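Local structure of ganglioside-induced differentiation-associated protein 2 (Homo sapiens, 4UML) at residues 181-186 / 217-222; 188-193 / 204-209. The protein is of uncertain function; this chain is its macro domain, a fold that in relatives commonly binds ADP-ribose. All coordinates share one frame; numbering follows the deposited sequence.

Contact 1 of 2, residues 181-186 / 217-222; sequences DATHIA and QKLLPL
L219 sets its CD1 methyl over the imidazole of H184, where the last two helices of the macro domain's alpha/beta fold, 179-197 and 210-223, pack side by side. The contact is a CH-pi interaction by its geometry: CD1 of L219 lies 3.7 Å from the H184 ring centroid and only 10° off the ring normal. The same methyl also meets T183, with L219 CD1 3.7 Å from T183 CG2, so one leucine branch fills the angle between two successive side chains of the facing helix. L222, a turn on from L219, comes to the ring edge instead, near the ring plane. A hydrogen bond between H184 ND1 and Y223 OH helps fix the ring's rotation, and T183 OG1 bonds back to the carbonyl of L179. An alanine in place of H184 would probably leave Y223 OH without this partner and open a gap beside L219 CD1 and L222 CD2. The short segment axes approach to 10.1 Å and cross at -37°, a spacing bridged by side chains alone. With CG anti to the backbone N (chi1 167°), L222 places its CD2 3.7 Å from H184 CE1.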
loop_
_atom_site.group_PDB
_atom_site.type_symbol
_atom_site.label_atom_id
_atom_site.label_comp_id
_atom_site.label_asym_id
_atom_site.label_seq_id
_atom_site.Cartn_x
_atom_site.Cartn_y
_atom_site.Cartn_z
ATOM N N ASP A 181 -10.112 -1.811 -11.931
ATOM C CA ASP A 181 -9.346 -0.679 -12.450
ATOM C C ASP A 181 -8.305 -0.210 -11.450
ATOM O O ASP A 181 -7.174 0.008 -11.807
ATOM C CB ASP A 181 -10.272 0.510 -12.759
ATOM C CG ASP A 181 -11.174 0.259 -13.938
ATOM O OD1 ASP A 181 -10.798 -0.523 -14.843
ATOM O OD2 ASP A 181 -12.252 0.882 -13.972
ATOM N N ALA A 182 -8.707 -0.063 -10.198
ATOM C CA ALA A 182 -7.822 0.408 -9.141
ATOM C C ALA A 182 -6.628 -0.513 -8.956
ATOM O O ALA A 182 -5.501 -0.053 -8.771
ATOM C CB ALA A 182 -8.567 0.510 -7.825
ATOM N N THR A 183 -6.892 -1.809 -8.988
ATOM C CA THR A 183 -5.865 -2.826 -8.811
ATOM C C THR A 183 -4.855 -2.837 -9.954
ATOM O O THR A 183 -3.660 -3.032 -9.722
ATOM C CB THR A 183 -6.503 -4.228 -8.626
ATOM O OG1 THR A 183 -7.440 -4.196 -7.537
ATOM C CG2 THR A 183 -5.463 -5.224 -8.315
ATOM N N HIS A 184 -5.288 -2.557 -11.179
ATOM C CA HIS A 184 -4.313 -2.399 -12.265
ATOM C C HIS A 184 -3.344 -1.288 -11.979
ATOM O O HIS A 184 -2.156 -1.421 -12.209
ATOM C CB HIS A 184 -4.979 -2.046 -13.580
ATOM C CG HIS A 184 -5.602 -3.194 -14.275
ATOM N ND1 HIS A 184 -4.868 -4.087 -15.023
ATOM C CD2 HIS A 184 -6.889 -3.596 -14.355
ATOM C CE1 HIS A 184 -5.682 -4.988 -15.546
ATOM N NE2 HIS A 184 -6.912 -4.719 -15.143
ATOM N N ILE A 185 -3.862 -0.168 -11.482
ATOM C CA ILE A 185 -3.008 0.982 -11.175
ATOM C C ILE A 185 -2.019 0.630 -10.075
ATOM O O ILE A 185 -0.823 0.887 -10.197
ATOM C CB ILE A 185 -3.861 2.224 -10.811
ATOM C CG1 ILE A 185 -4.693 2.618 -12.043
ATOM C CG2 ILE A 185 -2.981 3.355 -10.332
ATOM C CD1 ILE A 185 -5.794 3.623 -11.792
ATOM N N ALA A 186 -2.509 0.013 -9.006
ATOM C CA ALA A 186 -1.653 -0.345 -7.886
ATOM C C ALA A 186 -0.499 -1.266 -8.352
ATOM O O ALA A 186 0.679 -0.981 -8.100
ATOM C CB ALA A 186 -2.471 -1.035 -6.802
ATOM N N GLN A 217 -5.198 -11.735 -7.078
ATOM C CA GLN A 217 -4.729 -13.040 -7.589
ATOM C C GLN A 217 -4.867 -13.081 -9.105
ATOM O O GLN A 217 -3.939 -13.479 -9.811
ATOM C CB GLN A 217 -5.520 -14.185 -6.937
ATOM C CG GLN A 217 -5.275 -14.263 -5.439
ATOM C CD GLN A 217 -6.169 -15.258 -4.723
ATOM O OE1 GLN A 217 -7.341 -15.431 -5.047
ATOM N NE2 GLN A 217 -5.619 -15.895 -3.703
ATOM N N LYS A 218 -6.016 -12.599 -9.585
ATOM C CA LYS A 218 -6.270 -12.454 -11.013
ATOM C C LYS A 218 -5.225 -11.613 -11.754
ATOM O O LYS A 218 -4.755 -11.993 -12.814
ATOM C CB LYS A 218 -7.648 -11.828 -11.222
ATOM C CG LYS A 218 -8.106 -11.920 -12.663
ATOM C CD LYS A 218 -9.365 -11.120 -12.906
ATOM C CE LYS A 218 -9.443 -10.748 -14.376
ATOM N NZ LYS A 218 -10.808 -10.278 -14.715
ATOM N N LEU A 219 -4.858 -10.459 -11.201
ATOM C CA LEU A 219 -3.998 -9.513 -11.918
ATOM C C LEU A 219 -2.494 -9.621 -11.687
ATOM O O LEU A 219 -1.705 -9.144 -12.503
ATOM C CB LEU A 219 -4.467 -8.077 -11.605
ATOM C CG LEU A 219 -5.930 -7.711 -11.914
ATOM C CD1 LEU A 219 -6.171 -6.201 -11.842
ATOM C CD2 LEU A 219 -6.394 -8.233 -13.264
ATOM N N LEU A 220 -2.066 -10.202 -10.571
ATOM C CA LEU A 220 -0.638 -10.342 -10.292
ATOM C C LEU A 220 0.189 -10.957 -11.429
ATOM O O LEU A 220 1.252 -10.429 -11.805
ATOM C CB LEU A 220 -0.433 -11.134 -8.982
ATOM C CG LEU A 220 -0.438 -10.255 -7.724
ATOM C CD1 LEU A 220 -0.547 -11.113 -6.472
ATOM C CD2 LEU A 220 0.800 -9.360 -7.672
ATOM N N PRO A 221 -0.309 -12.050 -12.019
ATOM C CA PRO A 221 0.393 -12.648 -13.162
ATOM C C PRO A 221 0.639 -11.716 -14.353
ATOM O O PRO A 221 1.613 -11.905 -15.059
ATOM C CB PRO A 221 -0.536 -13.803 -13.580
ATOM C CG PRO A 221 -1.353 -14.112 -12.384
ATOM C CD PRO A 221 -1.543 -12.788 -11.686
ATOM N N LEU A 222 -0.219 -10.715 -14.566
ATOM C CA LEU A 222 -0.072 -9.779 -15.685
ATOM C C LEU A 222 1.069 -8.776 -15.476
ATOM O O LEU A 222 1.794 -8.418 -16.426
ATOM C CB LEU A 222 -1.423 -9.092 -15.909
ATOM C CG LEU A 222 -1.668 -7.854 -16.776
ATOM C CD1 LEU A 222 -1.290 -8.050 -18.242
ATOM C CD2 LEU A 222 -3.154 -7.487 -16.665
#

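Contact 2 of 2, residues 188-193 / 204-209; sequences RTVRRF and VVFAVS
V190 is the residue of helix 179-197 that reaches V204 and F206 of strand 203-208 here, and both its methyls are used, while T189 just before it hydrogen-bonds through OG1 to the carbonyl O of I185, one turn back in the same helix. The V190 CG2 methyl lies 3.6 Å from F206 CZ, approaching the far end of the ring obliquely, and V190 CB follows at 3.8 Å from the same CZ. CG1, held anti to the backbone N (chi1 168°), goes to the other partner: V190 CG1 and V204 CG1 meet tip to tip at 4.1 Å. V204 in turn sets CG1 against one face of the F206 ring, 4.2 Å above its plane and displaced toward the rim, so the three side chains form one continuous apolar cluster, all of them buried. Next along, R191 turns its guanidinium away from the strand, with a salt bridge to E195 and hydrogen bonds to the carbonyls of L48 and Y223. F193 packs on L154 and K158 of helix 139-159. The contact joins helix to strand within the beta-alpha-beta unit 164-167, 179-197, 203-208; strand 203-208 runs parallel between 57-61 and 164-167, and F206 also touches V57 of the former.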
loop_
_atom_site.group_PDB
_atom_site.type_symbol
_atom_site.label_atom_id
_atom_site.label_comp_id
_atom_site.label_asym_id
_atom_site.label_seq_id
_atom_site.Cartn_x
_atom_site.Cartn_y
_atom_site.Cartn_z
ATOM N N ARG A 188 0.607 -2.051 -11.476
ATOM C CA ARG A 188 1.448 -1.477 -12.534
ATOM C C ARG A 188 2.466 -0.494 -11.958
ATOM O O ARG A 188 3.671 -0.520 -12.272
ATOM C CB ARG A 188 0.550 -0.794 -13.569
ATOM C CG ARG A 188 1.277 -0.244 -14.784
ATOM C CD ARG A 188 0.255 0.304 -15.778
ATOM N NE ARG A 188 -0.345 1.518 -15.223
ATOM C CZ ARG A 188 -1.607 1.900 -15.371
ATOM N NH1 ARG A 188 -2.457 1.189 -16.092
ATOM N NH2 ARG A 188 -2.007 3.025 -14.801
ATOM N N THR A 189 2.005 0.351 -11.049
ATOM C CA THR A 189 2.878 1.358 -10.446
ATOM C C THR A 189 3.985 0.726 -9.619
ATOM O O THR A 189 5.178 1.141 -9.661
ATOM C CB THR A 189 2.037 2.321 -9.564
ATOM O OG1 THR A 189 0.957 2.843 -10.347
ATOM C CG2 THR A 189 2.872 3.422 -8.995
ATOM N N VAL A 190 3.636 -0.284 -8.836
ATOM C CA VAL A 190 4.651 -0.938 -8.030
ATOM C C VAL A 190 5.628 -1.717 -8.934
ATOM O O VAL A 190 6.821 -1.751 -8.666
ATOM C CB VAL A 190 4.022 -1.885 -6.968
ATOM C CG1 VAL A 190 5.051 -2.776 -6.324
ATOM C CG2 VAL A 190 3.295 -1.084 -5.897
ATOM N N ARG A 191 5.098 -2.377 -9.956
ATOM C CA ARG A 191 5.972 -3.106 -10.909
ATOM C C ARG A 191 7.043 -2.165 -11.464
ATOM O O ARG A 191 8.236 -2.430 -11.325
ATOM C CB ARG A 191 5.158 -3.772 -12.015
ATOM C CG ARG A 191 5.987 -4.268 -13.194
ATOM C CD ARG A 191 6.912 -5.389 -12.767
ATOM N NE ARG A 191 7.966 -5.704 -13.749
ATOM C CZ ARG A 191 8.241 -6.918 -14.245
ATOM N NH1 ARG A 191 7.523 -8.005 -13.946
ATOM N NH2 ARG A 191 9.258 -7.038 -15.087
ATOM N N ARG A 192 6.606 -1.044 -12.017
ATOM C CA ARG A 192 7.485 -0.126 -12.704
ATOM C C ARG A 192 8.471 0.500 -11.769
ATOM O O ARG A 192 9.646 0.716 -12.126
ATOM C CB ARG A 192 6.684 0.940 -13.436
ATOM C CG ARG A 192 5.891 0.353 -14.584
ATOM C CD ARG A 192 5.026 1.384 -15.269
ATOM N NE ARG A 192 4.416 0.829 -16.487
ATOM C CZ ARG A 192 3.364 1.347 -17.128
ATOM N NH1 ARG A 192 2.770 2.453 -16.682
ATOM N NH2 ARG A 192 2.894 0.751 -18.222
ATOM N N PHE A 193 8.025 0.780 -10.556
ATOM C CA PHE A 193 8.932 1.315 -9.552
ATOM C C PHE A 193 9.952 0.275 -9.126
ATOM O O PHE A 193 11.116 0.614 -8.876
ATOM C CB PHE A 193 8.156 1.785 -8.315
ATOM C CG PHE A 193 9.028 2.175 -7.165
ATOM C CD1 PHE A 193 9.437 1.226 -6.243
ATOM C CD2 PHE A 193 9.408 3.503 -6.984
ATOM C CE1 PHE A 193 10.226 1.583 -5.160
ATOM C CE2 PHE A 193 10.198 3.871 -5.899
ATOM C CZ PHE A 193 10.617 2.903 -4.992
ATOM N N VAL A 204 7.568 -5.621 -0.722
ATOM C CA VAL A 204 6.340 -4.851 -0.821
ATOM C C VAL A 204 5.222 -5.842 -0.573
ATOM O O VAL A 204 5.154 -6.897 -1.232
ATOM C CB VAL A 204 6.187 -4.157 -2.180
ATOM C CG1 VAL A 204 4.798 -3.534 -2.313
ATOM C CG2 VAL A 204 7.249 -3.097 -2.344
ATOM N N VAL A 205 4.389 -5.539 0.424
ATOM C CA VAL A 205 3.302 -6.399 0.789
ATOM C C VAL A 205 2.010 -5.717 0.438
ATOM O O VAL A 205 1.735 -4.605 0.904
ATOM C CB VAL A 205 3.280 -6.742 2.290
ATOM C CG1 VAL A 205 2.100 -7.647 2.616
ATOM C CG2 VAL A 205 4.568 -7.383 2.714
ATOM N N PHE A 206 1.220 -6.403 -0.379
ATOM C CA PHE A 206 -0.157 -6.015 -0.627
ATOM C C PHE A 206 -1.046 -6.760 0.358
ATOM O O PHE A 206 -1.303 -7.948 0.163
ATOM C CB PHE A 206 -0.540 -6.345 -2.059
ATOM C CG PHE A 206 0.254 -5.599 -3.106
ATOM C CD1 PHE A 206 -0.021 -4.267 -3.393
ATOM C CD2 PHE A 206 1.214 -6.247 -3.861
ATOM C CE1 PHE A 206 0.684 -3.580 -4.367
ATOM C CE2 PHE A 206 1.925 -5.567 -4.858
ATOM C CZ PHE A 206 1.669 -4.228 -5.110
ATOM N N ALA A 207 -1.434 -6.072 1.435
ATOM C CA ALA A 207 -2.384 -6.564 2.421
ATOM C C ALA A 207 -3.805 -6.405 1.904
ATOM O O ALA A 207 -4.243 -5.280 1.593
ATOM C CB ALA A 207 -2.243 -5.801 3.721
ATOM N N VAL A 208 -4.527 -7.517 1.816
ATOM C CA VAL A 208 -5.879 -7.520 1.252
ATOM C C VAL A 208 -6.891 -8.165 2.203
ATOM O O VAL A 208 -6.519 -8.871 3.114
ATOM C CB VAL A 208 -5.929 -8.214 -0.115
ATOM C CG1 VAL A 208 -5.063 -7.457 -1.116
ATOM C CG2 VAL A 208 -5.535 -9.685 -0.057
ATOM N N SER A 209 -8.171 -7.879 2.004
ATOM C CA SER A 209 -9.237 -8.615 2.692
ATOM C C SER A 209 -9.892 -9.531 1.682
ATOM O O SER A 209 -9.482 -9.581 0.526
ATOM C CB SER A 209 -10.275 -7.667 3.286
ATOM O OG SER A 209 -11.006 -7.027 2.251
#

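How the contacts relate
Contacts 1 and 2 use successive parts of helix 179-197, their centres about 9 Å apart. Segments 181-186 and 188-193 adjoin in sequence, with A186 and R188 separated by a single residue, while strand 203-208 leads directly into helix 210-223. One helix thus packs first on the helix that follows the strand and then on the strand itself. Contact 2 is the deeper: its centre lies about 6 Å from the centre of the chain, against about 13 Å for the centre of contact 1, and all three of its touching residues are buried. Y223 connects the two regions: its hydroxyl bonds H184 of contact 1, and its carbonyl accepts from R191 in segment 188-193. No ligand is involved in either contact.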